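Local coordinates for protein pollen receptor-like kinase 3 (Arabidopsis thaliana, PDB 5WLS) that is a receptor-like kinase of pollen whose leucine-rich-repeat extracellular domain resembles those of the SERK co-receptors and probably takes part in signalling at the cell surface, at residues V11-D17 / R50-T56; I154-D159 / P179-R185; I57-K63 / P83-L88. One frame throughout, in Å; residues are numbered along the deposited sequence.

Interaction 1 of 3, residues V11-D17 / R50-T56. With NAG (2-acetamido-2-deoxy-beta-D-glucopyranose), chain E.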
loop_
_atom_site.group_PDB
_atom_site.type_symbol
_atom_site.label_atom_id
_atom_site.label_comp_id
_atom_site.label_asym_id
_atom_site.label_seq_id
_atom_site.Cartn_x
_atom_site.Cartn_y
_atom_site.Cartn_z
ATOM N N VAL A 11 -4.135 -19.998 0.089
ATOM C CA VAL A 11 -4.735 -19.497 1.318
ATOM C C VAL A 11 -6.260 -19.561 1.228
ATOM O O VAL A 11 -6.873 -20.452 1.826
ATOM C CB VAL A 11 -4.190 -18.097 1.680
ATOM C CG1 VAL A 11 -4.489 -17.018 0.625
ATOM C CG2 VAL A 11 -4.708 -17.707 3.039
ATOM N N ASN A 12 -6.883 -18.649 0.477
ATOM C CA ASN A 12 -8.330 -18.651 0.268
ATOM C C ASN A 12 -8.701 -17.724 -0.881
ATOM O O ASN A 12 -8.563 -16.500 -0.780
ATOM C CB ASN A 12 -9.076 -18.242 1.543
ATOM C CG ASN A 12 -9.513 -19.435 2.365
ATOM O OD1 ASN A 12 -9.994 -20.430 1.823
ATOM N ND2 ASN A 12 -9.335 -19.345 3.682
ATOM N N ILE A 13 -9.176 -18.307 -1.978
ATOM C CA ILE A 13 -9.653 -17.571 -3.143
ATOM C C ILE A 13 -11.087 -18.012 -3.422
ATOM O O ILE A 13 -11.381 -19.213 -3.420
ATOM C CB ILE A 13 -8.732 -17.809 -4.354
ATOM C CG1 ILE A 13 -9.380 -17.354 -5.660
ATOM C CG2 ILE A 13 -8.313 -19.273 -4.423
ATOM C CD1 ILE A 13 -8.473 -17.534 -6.860
ATOM N N THR A 14 -11.978 -17.043 -3.659
ATOM C CA THR A 14 -13.405 -17.324 -3.754
ATOM C C THR A 14 -14.044 -16.983 -5.095
ATOM O O THR A 14 -15.191 -17.382 -5.324
ATOM C CB THR A 14 -14.177 -16.573 -2.656
ATOM O OG1 THR A 14 -14.111 -15.162 -2.899
ATOM C CG2 THR A 14 -13.593 -16.877 -1.285
ATOM N N LYS A 15 -13.356 -16.266 -5.981
ATOM C CA LYS A 15 -13.899 -15.935 -7.298
ATOM C C LYS A 15 -12.786 -16.099 -8.321
ATOM O O LYS A 15 -11.833 -15.321 -8.326
ATOM C CB LYS A 15 -14.458 -14.512 -7.339
ATOM C CG LYS A 15 -15.410 -14.154 -6.214
ATOM C CD LYS A 15 -16.796 -14.726 -6.451
ATOM C CE LYS A 15 -17.685 -14.531 -5.232
ATOM N NZ LYS A 15 -19.056 -15.066 -5.455
ATOM N N GLY A 16 -12.892 -17.100 -9.183
ATOM C CA GLY A 16 -11.871 -17.324 -10.189
ATOM C C GLY A 16 -10.927 -18.446 -9.812
ATOM O O GLY A 16 -11.075 -19.129 -8.793
ATOM N N ASP A 17 -9.911 -18.612 -10.656
ATOM C CA ASP A 17 -9.111 -19.828 -10.649
ATOM C C ASP A 17 -7.615 -19.548 -10.675
ATOM O O ASP A 17 -7.191 -18.395 -10.541
ATOM C CB ASP A 17 -9.517 -20.710 -11.827
ATOM C CG ASP A 17 -9.552 -19.950 -13.134
ATOM O OD1 ASP A 17 -9.252 -18.738 -13.132
ATOM O OD2 ASP A 17 -9.879 -20.571 -14.169
ATOM N N ARG A 50 -9.548 -8.893 -8.124
ATOM C CA ARG A 50 -10.937 -9.303 -8.348
ATOM C C ARG A 50 -11.073 -10.823 -8.366
ATOM O O ARG A 50 -11.772 -11.394 -9.206
ATOM C CB ARG A 50 -11.487 -8.701 -9.640
ATOM C CG ARG A 50 -11.295 -7.202 -9.765
ATOM C CD ARG A 50 -12.111 -6.642 -10.915
ATOM N NE ARG A 50 -11.745 -5.263 -11.221
ATOM C CZ ARG A 50 -12.332 -4.187 -10.711
ATOM N NH1 ARG A 50 -13.339 -4.311 -9.858
ATOM N NH2 ARG A 50 -11.910 -2.981 -11.064
ATOM N N LEU A 51 -10.401 -11.489 -7.432
ATOM C CA LEU A 51 -10.548 -12.926 -7.260
ATOM C C LEU A 51 -11.229 -13.277 -5.948
ATOM O O LEU A 51 -11.330 -14.461 -5.608
ATOM C CB LEU A 51 -9.190 -13.623 -7.344
ATOM C CG LEU A 51 -8.469 -13.642 -8.692
ATOM C CD1 LEU A 51 -7.095 -14.281 -8.540
ATOM C CD2 LEU A 51 -9.277 -14.357 -9.763
ATOM N N GLY A 52 -11.702 -12.281 -5.206
ATOM C CA GLY A 52 -12.332 -12.559 -3.935
ATOM C C GLY A 52 -11.388 -13.175 -2.932
ATOM O O GLY A 52 -11.819 -13.995 -2.113
ATOM N N LEU A 53 -10.099 -12.833 -2.996
ATOM C CA LEU A 53 -9.157 -13.345 -2.011
ATOM C C LEU A 53 -9.639 -12.988 -0.617
ATOM O O LEU A 53 -9.729 -11.811 -0.257
ATOM C CB LEU A 53 -7.750 -12.791 -2.253
ATOM C CG LEU A 53 -7.150 -12.880 -3.654
ATOM C CD1 LEU A 53 -5.782 -12.228 -3.689
ATOM C CD2 LEU A 53 -7.023 -14.345 -4.031
ATOM N N SER A 54 -9.960 -14.020 0.155
ATOM C CA SER A 54 -10.575 -13.867 1.460
ATOM C C SER A 54 -9.675 -14.324 2.591
ATOM O O SER A 54 -10.029 -14.136 3.760
ATOM C CB SER A 54 -11.897 -14.648 1.512
ATOM O OG SER A 54 -12.426 -14.668 2.825
ATOM N N GLY A 55 -8.530 -14.911 2.280
ATOM C CA GLY A 55 -7.665 -15.504 3.272
ATOM C C GLY A 55 -6.684 -14.515 3.854
ATOM O O GLY A 55 -6.968 -13.320 3.991
ATOM N N THR A 56 -5.513 -15.028 4.209
ATOM C CA THR A 56 -4.478 -14.279 4.900
ATOM C C THR A 56 -3.192 -14.330 4.086
ATOM O O THR A 56 -2.810 -15.386 3.576
ATOM C CB THR A 56 -4.245 -14.856 6.301
ATOM O OG1 THR A 56 -5.356 -14.525 7.142
ATOM C CG2 THR A 56 -2.979 -14.286 6.917
HETATM C C1 NAG E . -9.669 -20.382 4.635
HETATM C C2 NAG E . -10.122 -19.807 5.969
HETATM C C3 NAG E . -10.270 -20.928 6.988
HETATM C C4 NAG E . -11.227 -21.989 6.458
HETATM C C5 NAG E . -10.787 -22.468 5.072
HETATM C C6 NAG E . -11.785 -23.399 4.426
HETATM C C7 NAG E . -9.402 -17.481 6.250
HETATM C C8 NAG E . -8.357 -16.564 6.810
HETATM N N2 NAG E . -9.201 -18.789 6.448
HETATM O O3 NAG E . -10.751 -20.399 8.220
HETATM O O4 NAG E . -11.266 -23.100 7.347
HETATM O O5 NAG E . -10.629 -21.350 4.182
HETATM O O6 NAG E . -11.878 -23.173 3.026
HETATM O O7 NAG E . -10.383 -17.060 5.646
#

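Interaction 2 of 3, residues I154-D159 / P179-R185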
loop_
_atom_site.group_PDB
_atom_site.type_symbol
_atom_site.label_atom_id
_atom_site.label_comp_id
_atom_site.label_asym_id
_atom_site.label_seq_id
_atom_site.Cartn_x
_atom_site.Cartn_y
_atom_site.Cartn_z
ATOM N N ILE A 154 -2.221 14.713 10.885
ATOM C CA ILE A 154 -1.369 14.190 9.817
ATOM C C ILE A 154 0.089 14.422 10.202
ATOM O O ILE A 154 0.449 15.548 10.575
ATOM C CB ILE A 154 -1.702 14.864 8.490
ATOM C CG1 ILE A 154 -3.165 14.616 8.118
ATOM C CG2 ILE A 154 -0.775 14.362 7.390
ATOM C CD1 ILE A 154 -3.690 15.552 7.051
ATOM N N PRO A 155 0.944 13.399 10.138
ATOM C CA PRO A 155 2.348 13.609 10.485
ATOM C C PRO A 155 3.009 14.551 9.498
ATOM O O PRO A 155 2.575 14.664 8.338
ATOM C CB PRO A 155 2.947 12.192 10.396
ATOM C CG PRO A 155 1.783 11.274 10.535
ATOM C CD PRO A 155 0.639 11.982 9.883
ATOM N N PRO A 156 4.058 15.256 9.912
ATOM C CA PRO A 156 4.763 16.135 8.975
ATOM C C PRO A 156 5.529 15.325 7.943
ATOM O O PRO A 156 5.948 14.193 8.193
ATOM C CB PRO A 156 5.714 16.929 9.878
ATOM C CG PRO A 156 5.938 16.030 11.051
ATOM C CD PRO A 156 4.635 15.313 11.266
ATOM N N LEU A 157 5.722 15.929 6.774
ATOM C CA LEU A 157 6.467 15.307 5.691
ATOM C C LEU A 157 7.891 15.846 5.686
ATOM O O LEU A 157 8.100 17.063 5.746
ATOM C CB LEU A 157 5.784 15.558 4.347
ATOM C CG LEU A 157 6.491 15.090 3.076
ATOM C CD1 LEU A 157 6.544 13.577 2.995
ATOM C CD2 LEU A 157 5.756 15.642 1.879
ATOM N N THR A 158 8.861 14.940 5.613
ATOM C CA THR A 158 10.261 15.324 5.727
ATOM C C THR A 158 10.715 16.118 4.509
ATOM O O THR A 158 10.345 15.810 3.373
ATOM C CB THR A 158 11.137 14.084 5.907
ATOM O OG1 THR A 158 12.517 14.465 5.932
ATOM C CG2 THR A 158 10.902 13.089 4.778
ATOM N N ASP A 159 11.509 17.164 4.758
ATOM C CA ASP A 159 12.073 17.950 3.665
ATOM C C ASP A 159 12.930 17.105 2.734
ATOM O O ASP A 159 13.184 17.518 1.598
ATOM C CB ASP A 159 12.907 19.111 4.212
ATOM C CG ASP A 159 12.053 20.218 4.790
ATOM O OD1 ASP A 159 10.899 20.382 4.341
ATOM O OD2 ASP A 159 12.542 20.930 5.691
ATOM N N PRO A 179 -0.411 19.833 7.676
ATOM C CA PRO A 179 0.987 20.269 7.798
ATOM C C PRO A 179 1.402 21.139 6.622
ATOM O O PRO A 179 1.152 20.806 5.461
ATOM C CB PRO A 179 1.767 18.948 7.828
ATOM C CG PRO A 179 0.767 17.922 8.269
ATOM C CD PRO A 179 -0.537 18.365 7.682
ATOM N N ILE A 180 2.037 22.274 6.929
ATOM C CA ILE A 180 2.515 23.147 5.866
ATOM C C ILE A 180 3.693 22.531 5.121
ATOM O O ILE A 180 3.999 22.957 4.001
ATOM C CB ILE A 180 2.887 24.541 6.408
ATOM C CG1 ILE A 180 4.081 24.461 7.363
ATOM C CG2 ILE A 180 1.687 25.194 7.083
ATOM C CD1 ILE A 180 4.639 25.815 7.740
ATOM N N THR A 181 4.376 21.545 5.716
ATOM C CA THR A 181 5.336 20.747 4.957
ATOM C C THR A 181 4.691 20.127 3.723
ATOM O O THR A 181 5.376 19.881 2.722
ATOM C CB THR A 181 5.952 19.660 5.841
ATOM O OG1 THR A 181 4.938 19.062 6.655
ATOM C CG2 THR A 181 7.020 20.265 6.747
ATOM N N ILE A 182 3.390 19.856 3.777
ATOM C CA ILE A 182 2.667 19.310 2.632
ATOM C C ILE A 182 2.072 20.421 1.776
ATOM O O ILE A 182 2.231 20.433 0.552
ATOM C CB ILE A 182 1.571 18.335 3.114
ATOM C CG1 ILE A 182 2.186 17.093 3.754
ATOM C CG2 ILE A 182 0.659 17.945 1.960
ATOM C CD1 ILE A 182 1.180 16.240 4.503
ATOM N N SER A 183 1.386 21.378 2.406
ATOM C CA SER A 183 0.581 22.340 1.660
ATOM C C SER A 183 1.419 23.396 0.947
ATOM O O SER A 183 0.924 24.017 0.000
ATOM C CB SER A 183 -0.426 23.015 2.592
ATOM O OG SER A 183 0.223 23.632 3.689
ATOM N N ASP A 184 2.664 23.625 1.374
ATOM C CA ASP A 184 3.505 24.595 0.676
ATOM C C ASP A 184 3.989 24.090 -0.676
ATOM O O ASP A 184 4.391 24.902 -1.517
ATOM C CB ASP A 184 4.724 24.965 1.525
ATOM C CG ASP A 184 4.405 25.981 2.601
ATOM O OD1 ASP A 184 3.377 26.680 2.481
ATOM O OD2 ASP A 184 5.196 26.094 3.561
ATOM N N ARG A 185 3.960 22.781 -0.904
ATOM C CA ARG A 185 4.599 22.220 -2.087
ATOM C C ARG A 185 3.803 22.555 -3.344
ATOM O O ARG A 185 2.575 22.434 -3.369
ATOM C CB ARG A 185 4.759 20.711 -1.926
ATOM C CG ARG A 185 5.515 20.340 -0.660
ATOM C CD ARG A 185 5.633 18.842 -0.495
ATOM N NE ARG A 185 6.591 18.488 0.553
ATOM C CZ ARG A 185 7.731 17.836 0.350
ATOM N NH1 ARG A 185 8.076 17.456 -0.869
ATOM N NH2 ARG A 185 8.523 17.557 1.376
HETATM O O HOH W 1 8.488 18.626 3.633
#

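Interaction 3 of 3, residues I57-K63 / P83-L88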
loop_
_atom_site.group_PDB
_atom_site.type_symbol
_atom_site.label_atom_id
_atom_site.label_comp_id
_atom_site.label_asym_id
_atom_site.label_seq_id
_atom_site.Cartn_x
_atom_site.Cartn_y
_atom_site.Cartn_z
ATOM N N ILE A 57 -2.528 -13.191 3.957
ATOM C CA ILE A 57 -1.219 -13.160 3.319
ATOM C C ILE A 57 -0.178 -13.633 4.322
ATOM O O ILE A 57 -0.142 -13.165 5.466
ATOM C CB ILE A 57 -0.901 -11.746 2.808
ATOM C CG1 ILE A 57 -1.798 -11.400 1.624
ATOM C CG2 ILE A 57 0.567 -11.629 2.428
ATOM C CD1 ILE A 57 -1.835 -9.932 1.331
ATOM N N ASN A 58 0.667 -14.569 3.901
ATOM C CA ASN A 58 1.800 -15.030 4.700
ATOM C C ASN A 58 3.058 -14.485 4.033
ATOM O O ASN A 58 3.520 -15.020 3.021
ATOM C CB ASN A 58 1.824 -16.551 4.811
ATOM C CG ASN A 58 2.788 -17.037 5.875
ATOM O OD1 ASN A 58 3.514 -16.247 6.478
ATOM N ND2 ASN A 58 2.789 -18.341 6.122
ATOM N N ILE A 59 3.610 -13.419 4.616
ATOM C CA ILE A 59 4.689 -12.681 3.974
ATOM C C ILE A 59 6.008 -13.448 4.000
ATOM O O ILE A 59 6.899 -13.167 3.191
ATOM C CB ILE A 59 4.761 -11.287 4.628
ATOM C CG1 ILE A 59 3.726 -10.383 3.957
ATOM C CG2 ILE A 59 6.150 -10.664 4.543
ATOM C CD1 ILE A 59 3.614 -9.033 4.561
ATOM N N GLU A 60 6.141 -14.456 4.866
ATOM C CA GLU A 60 7.337 -15.291 4.820
ATOM C C GLU A 60 7.449 -16.020 3.487
ATOM O O GLU A 60 8.561 -16.274 3.009
ATOM C CB GLU A 60 7.335 -16.293 5.976
ATOM C CG GLU A 60 7.373 -15.660 7.360
ATOM C CD GLU A 60 8.667 -14.913 7.632
ATOM O OE1 GLU A 60 9.715 -15.309 7.082
ATOM O OE2 GLU A 60 8.634 -13.931 8.404
ATOM N N ASP A 61 6.313 -16.360 2.870
ATOM C CA ASP A 61 6.338 -16.900 1.514
ATOM C C ASP A 61 6.888 -15.879 0.524
ATOM O O ASP A 61 7.700 -16.218 -0.344
ATOM C CB ASP A 61 4.936 -17.345 1.095
ATOM C CG ASP A 61 4.425 -18.511 1.918
ATOM O OD1 ASP A 61 5.255 -19.298 2.418
ATOM O OD2 ASP A 61 3.192 -18.643 2.058
ATOM N N LEU A 62 6.460 -14.618 0.640
ATOM C CA LEU A 62 6.905 -13.598 -0.304
ATOM C C LEU A 62 8.348 -13.176 -0.064
ATOM O O LEU A 62 8.971 -12.611 -0.970
ATOM C CB LEU A 62 5.995 -12.369 -0.235
ATOM C CG LEU A 62 4.486 -12.537 -0.430
ATOM C CD1 LEU A 62 3.792 -11.186 -0.312
ATOM C CD2 LEU A 62 4.163 -13.197 -1.763
ATOM N N LYS A 63 8.895 -13.432 1.127
ATOM C CA LYS A 63 10.303 -13.144 1.374
ATOM C C LYS A 63 11.225 -14.067 0.594
ATOM O O LYS A 63 12.385 -13.712 0.362
ATOM C CB LYS A 63 10.621 -13.252 2.867
ATOM C CG LYS A 63 10.273 -12.014 3.676
ATOM C CD LYS A 63 10.332 -12.298 5.168
ATOM C CE LYS A 63 11.768 -12.291 5.677
ATOM N NZ LYS A 63 11.833 -12.415 7.161
ATOM N N PRO A 83 -0.654 -6.827 6.867
ATOM C CA PRO A 83 0.447 -7.771 7.028
ATOM C C PRO A 83 1.780 -7.049 6.981
ATOM O O PRO A 83 1.889 -5.962 6.392
ATOM C CB PRO A 83 0.274 -8.721 5.829
ATOM C CG PRO A 83 -1.153 -8.557 5.413
ATOM C CD PRO A 83 -1.460 -7.117 5.673
ATOM N N PRO A 84 2.811 -7.610 7.596
ATOM C CA PRO A 84 4.066 -6.867 7.762
ATOM C C PRO A 84 4.851 -6.711 6.471
ATOM O O PRO A 84 5.897 -7.345 6.301
ATOM C CB PRO A 84 4.828 -7.718 8.782
ATOM C CG PRO A 84 4.344 -9.105 8.521
ATOM C CD PRO A 84 2.891 -8.968 8.165
ATOM N N PHE A 85 4.365 -5.873 5.553
ATOM C CA PHE A 85 5.032 -5.730 4.264
ATOM C C PHE A 85 6.426 -5.131 4.384
ATOM O O PHE A 85 7.192 -5.196 3.415
ATOM C CB PHE A 85 4.172 -4.891 3.316
ATOM C CG PHE A 85 2.967 -5.620 2.794
ATOM C CD1 PHE A 85 1.724 -5.442 3.380
ATOM C CD2 PHE A 85 3.079 -6.498 1.728
ATOM C CE1 PHE A 85 0.616 -6.118 2.907
ATOM C CE2 PHE A 85 1.975 -7.177 1.251
ATOM C CZ PHE A 85 0.742 -6.987 1.841
ATOM N N PHE A 86 6.778 -4.559 5.538
ATOM C CA PHE A 86 8.122 -4.037 5.751
ATOM C C PHE A 86 9.190 -5.123 5.777
ATOM O O PHE A 86 10.380 -4.796 5.760
ATOM C CB PHE A 86 8.174 -3.239 7.056
ATOM C CG PHE A 86 7.656 -3.989 8.249
ATOM C CD1 PHE A 86 6.340 -3.848 8.653
ATOM C CD2 PHE A 86 8.490 -4.827 8.975
ATOM C CE1 PHE A 86 5.861 -4.531 9.754
ATOM C CE2 PHE A 86 8.016 -5.515 10.074
ATOM C CZ PHE A 86 6.701 -5.366 10.466
ATOM N N LYS A 87 8.800 -6.394 5.825
ATOM C CA LYS A 87 9.749 -7.495 5.761
ATOM C C LYS A 87 10.253 -7.762 4.350
ATOM O O LYS A 87 11.168 -8.573 4.175
ATOM C CB LYS A 87 9.106 -8.748 6.348
ATOM C CG LYS A 87 9.007 -8.739 7.864
ATOM C CD LYS A 87 7.843 -9.602 8.311
ATOM C CE LYS A 87 8.088 -10.292 9.649
ATOM N NZ LYS A 87 8.691 -9.449 10.717
ATOM N N LEU A 88 9.693 -7.095 3.347
ATOM C CA LEU A 88 10.176 -7.221 1.984
ATOM C C LEU A 88 11.044 -6.015 1.664
ATOM O O LEU A 88 10.508 -4.914 1.463
ATOM C CB LEU A 88 9.006 -7.323 1.011
ATOM C CG LEU A 88 7.951 -8.313 1.508
ATOM C CD1 LEU A 88 6.632 -8.190 0.757
ATOM C CD2 LEU A 88 8.500 -9.725 1.406
#

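Interaction 1 of 3, residues V11-D17 / R50-T56
Ile-13 lies against two leucines of 50-56, one meeting each part of its side chain. Its CG1 branch stands anti to the backbone N (chi1 166°) and continues extended, which carries Ile-13 CD1 to 3.9 Å from Leu-51 CD1, the two side chains crossing obliquely. Nearer the backbone, Ile-13 CB meets Leu-53 CD2. Cutting the side chain back to an alanine would remove CG1 and CD1, and would probably open a gap beside Leu-51 CD1, which would lose this methyl contact.

Around this small apolar patch the two loops are stitched mainly through backbone atoms. Leu-51 O takes two N-H groups: Lys-15 N at 2.7 Å from above the carbonyl plane, and Thr-14 N, at a longer reach, within that plane. Thr-14 adds a side-chain bond, for its hydroxyl sits between the backbone N and the carbonyl carbon (chi1 67°), and Thr-14 OG1 donates to Gly-52 O at 2.7 Å. Gly-52 has a positive phi, and a CB there would clash with that same Thr-14 OG1. Farther along, Ser-54 N gives Asn-12 O a bond of 3.0 Å, and Gly-55 N adds a weak one.

Asn-12 is glycosylated: its ND2 is bonded covalently to C1 of the N-acetylglucosamine, whose acetyl methyl C8 reaches 3.6 Å from Thr-56 OG1, so the acetyl group lies close to Gly-55 and Thr-56. The contact thus joins the loop between helix 3-9 and strand 35-38 to the one running from strand 42-47 to helix 59-63, where the side-chain OD1 of Asn-76 accepts from Leu-51 N and Leu-53 N.

Interaction 2 of 3, residues I154-D159 / P179-R185
Leu-157, Ile-154 and Ile-182 make up the apolar centre, with the ring of Pro-179 closing one end. Ile-182 CG1 rests 4.0 Å from Leu-157 CB. With CG2 anti to the backbone N (chi1 -60°), Ile-154 brings that methyl to Ile-182 CD1, the two isoleucines crossing at about a right angle. Ile-154 CB lies 3.8 Å from Pro-179 CD, and Pro-179 CG also approaches Ile-154 O.

Leu-157 leads from this centre to the polar edge. Leu-157 CD2 sits over one face of the Arg-185 guanidinium, 3.2 Å from Arg-185 NE and displaced toward the margin of the group. Its own segment holds the flat group through Arg-185 NE, which donates to Thr-181 O over 2.8 Å with the acceptor in the guanidinium plane; beyond the two segments, Arg-185 NH1 also bonds Asn-161 O.

Thr-181 joins the two segments directly, its OG1 accepting from Leu-157 N at 3.2 Å in a nearly straight bond (165°). A water at the end of the arginine lies close to Arg-185 NH2 and probably links it to the loop through Leu-157 O or Asp-159 OD1.

Pro-179 occupies the N-cap position, and its carbonyl O accepts from both Ile-182 N and Ser-183 N. A short helix at 180-183, set against the extended segment of the preceding turn, fits the convex side of a leucine-rich-repeat solenoid, where successive turns stack through their hydrophobic residues.

Interaction 3 of 3, residues I57-K63 / P83-L88
Ile-59 packs its terminal methyl over one face of the Phe-85 ring. Ile-59 CD1 stands 4.0 Å from the Phe-85 ring centroid and 16° off the normal, a CH-pi contact; Ile-59 CD1 also touches Pro-83 CB at 3.6 Å, and Pro-84 CD. The ring receives a second isoleucine at its edge, where Ile-57 CD1 meets Phe-85 CZ at 3.9 Å, the two side chains crossing at about a right angle. Ile-57 CB in turn faces Pro-83 CG.

A second cluster forms around Leu-88. Leu-88 CD2 is shared by Ile-59 CG2, Leu-62 CB and Lys-63 CG, the last at 3.7 Å. Ile-59 reaches both clusters because its branches diverge: CG1 stands anti to the carbonyl carbon (chi1 -83°) and carries CD1 to the ring, while CG2 lies anti to the backbone N.

The backbone around Pro-84, the centre of an inverse gamma turn leading into the 3-10 segment 85-87, probably helps to place Phe-85. Behind the contact, Ile-71 of strand 70-72 touches Leu-62, Phe-85 and Leu-88, and Leu-96 touches Phe-85.

At the exposed margin the aliphatic part of Lys-63 runs across Lys-87, with Lys-63 CD 3.9 Å from Lys-87 CB. Lys-63 NZ pairs with Glu-60 OE1 in a salt bridge of 3.6 Å within its own segment, and Glu-60 OE2 lies near Lys-87 CE. With no hydrogen bond across it, the interface depends on the fit of apolar groups, and Glu-60 probably tempers the charge of the two lysines.

In the fold
Along the chain interaction 1 comes first, interaction 3 follows directly, since residue 56 is succeeded by 57, and interaction 2 closes the series. The centres of interactions 1 and 3 lie about 18 Å apart; the centre of interaction 2 is about 30 Å and about 38 Å from those of interactions 3 and 1, and it stands across the chain's centre from both. They share one scaffold, the long sheet whose strands from 42-47 to 189-191 run parallel in sequence order. Interaction 1 holds the N-terminal cap region to the first turns, whereas interactions 3 and 2 each join turns through segments 20 residues apart. Local contacts of this kind, repeated along the solenoid, build an elongated extracellular domain.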